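Local coordinates for hypothetical protein PH1789 (Pyrococcus horikoshii, PDB 1WR2), which is of unknown function but contains an ATP-grasp domain, a fold that pairs two antiparallel sheets with surrounding helices, at residues 27-32 with 225-230. Sequence-based numbering, arbitrary orientation.
Sequences QVLKAY and AVIVDS
No ring or amide face mediates the meeting of Leu29 with Ile227 and Ser230. Tyr32, whose ring plays no part in the contact, has Val28 O at its edge and in its plane, while its OH bonds to Asp203. The other flat group, the Asp229 carboxylate, receives Ser230 N through the anti lone pair of OD1; the hydrogen bond from Ser230 N to Asp229 OD1 is short (2.6 Å) but well off straight, and OD2 forms a salt bridge with Lys71. The contact itself consists of the Leu29 CD1 branch against the Ile227 methyl and the Ser230 CB and OG. Leu29 CG stands beside its backbone N and opposite the carbonyl carbon (chi1 -58°), and from there CD1 runs out, extended from CA, as the leading tip. CD1 meets the terminal methyl of Ile227 obliquely, the two offset alongside one another with their terminal bonds pointing in opposite directions, CD1 to CD1 at 4.2 Å, an ordinary apolar separation. Toward Ser230 it sits closer, 3.5 Å from CB and 3.3 Å from OG, whereas Leu29 CG stays 4.1 Å from that OG. No hydrogen bond joins the segments. In Ser230 the hydroxyl lies opposite the backbone N (chi1 175°), which places OG beside Leu29 CD1; its polar need is met by Asp212 O on strand 208-218, so a buried oxygen can border an apolar group. In the ATP-grasp domain this packs helix 22-30 against strand 225-234 of the six-stranded antiparallel sheet, with Met211, Leu213 and Leu200 also touching Leu29. The strand is interrupted here: Val228 has psi -39°, and with regular alternation Ile227 and Asp229 would share a side. Instead Ile227 and Ser230, three positions apart, both direct CB toward the helix, while that of Asp229 points away. Backbones remain well separated, Leu29 CA lying 8.7 Å from Ser230 CA.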
# COMPACT_ATOMS: atom_id res chain seq x y z
N GLN A 27 3.06 -6.24 5.67
CA GLN A 27 3.55 -6.83 6.91
C GLN A 27 4.59 -5.85 7.47
O GLN A 27 4.66 -5.63 8.67
CB GLN A 27 4.20 -8.18 6.64
CG GLN A 27 3.21 -9.33 6.47
CD GLN A 27 3.89 -10.62 6.04
OE1 GLN A 27 4.17 -10.82 4.85
NE2 GLN A 27 4.17 -11.49 7.00
N VAL A 28 5.41 -5.28 6.58
CA VAL A 28 6.42 -4.32 7.02
C VAL A 28 5.71 -3.10 7.61
O VAL A 28 6.08 -2.59 8.67
CB VAL A 28 7.31 -3.88 5.85
CG1 VAL A 28 8.26 -2.78 6.31
CG2 VAL A 28 8.10 -5.07 5.32
N LEU A 29 4.67 -2.65 6.91
CA LEU A 29 3.91 -1.49 7.35
C LEU A 29 3.26 -1.71 8.71
O LEU A 29 3.37 -0.87 9.60
CB LEU A 29 2.86 -1.11 6.30
CG LEU A 29 3.41 -0.80 4.90
CD1 LEU A 29 2.28 -0.33 4.00
CD2 LEU A 29 4.48 0.27 4.97
N LYS A 30 2.59 -2.85 8.88
CA LYS A 30 1.94 -3.15 10.15
C LYS A 30 2.93 -3.21 11.31
O LYS A 30 2.62 -2.80 12.43
CB LYS A 30 1.17 -4.48 10.06
CG LYS A 30 -0.10 -4.41 9.23
CD LYS A 30 -0.91 -5.70 9.29
CE LYS A 30 -0.18 -6.86 8.66
NZ LYS A 30 -1.04 -8.08 8.65
N ALA A 31 4.13 -3.73 11.04
CA ALA A 31 5.16 -3.85 12.06
C ALA A 31 5.50 -2.49 12.66
O ALA A 31 6.11 -2.41 13.73
CB ALA A 31 6.41 -4.49 11.46
N TYR A 32 5.12 -1.42 11.96
CA TYR A 32 5.38 -0.07 12.42
C TYR A 32 4.09 0.66 12.81
O TYR A 32 4.05 1.88 12.93
CB TYR A 32 6.16 0.71 11.35
CG TYR A 32 7.65 0.46 11.42
CD1 TYR A 32 8.48 1.32 12.14
CD2 TYR A 32 8.22 -0.66 10.82
CE1 TYR A 32 9.85 1.06 12.26
CE2 TYR A 32 9.59 -0.92 10.94
CZ TYR A 32 10.39 -0.05 11.66
OH TYR A 32 11.74 -0.30 11.77
N ALA A 225 -7.31 7.09 8.96
CA ALA A 225 -7.12 6.78 7.55
C ALA A 225 -6.82 5.29 7.39
O ALA A 225 -6.65 4.57 8.37
CB ALA A 225 -5.97 7.60 6.99
N VAL A 226 -6.73 4.84 6.14
CA VAL A 226 -6.45 3.44 5.86
C VAL A 226 -5.61 3.27 4.59
O VAL A 226 -5.85 3.93 3.58
CB VAL A 226 -7.76 2.63 5.74
CG1 VAL A 226 -8.53 3.05 4.50
CG2 VAL A 226 -7.47 1.15 5.72
N ILE A 227 -4.62 2.39 4.66
CA ILE A 227 -3.74 2.10 3.52
C ILE A 227 -4.37 1.01 2.67
O ILE A 227 -4.65 -0.09 3.15
CB ILE A 227 -2.37 1.63 4.02
CG1 ILE A 227 -1.70 2.74 4.83
CG2 ILE A 227 -1.50 1.20 2.85
CD1 ILE A 227 -0.50 2.29 5.64
N VAL A 228 -4.60 1.30 1.39
CA VAL A 228 -5.24 0.34 0.51
C VAL A 228 -4.28 -0.59 -0.24
O VAL A 228 -4.57 -1.77 -0.43
CB VAL A 228 -6.16 1.06 -0.49
CG1 VAL A 228 -6.87 0.06 -1.39
CG2 VAL A 228 -7.17 1.90 0.29
N ASP A 229 -3.15 -0.05 -0.68
CA ASP A 229 -2.16 -0.86 -1.40
C ASP A 229 -0.81 -0.27 -1.05
O ASP A 229 -0.73 0.87 -0.58
CB ASP A 229 -2.39 -0.77 -2.91
CG ASP A 229 -1.76 -1.93 -3.67
OD1 ASP A 229 -0.76 -2.50 -3.19
OD2 ASP A 229 -2.26 -2.28 -4.76
N SER A 230 0.25 -1.02 -1.28
CA SER A 230 1.60 -0.56 -0.98
C SER A 230 2.64 -1.36 -1.75
O SER A 230 2.43 -2.54 -2.05
CB SER A 230 1.89 -0.68 0.52
OG SER A 230 3.24 -0.34 0.83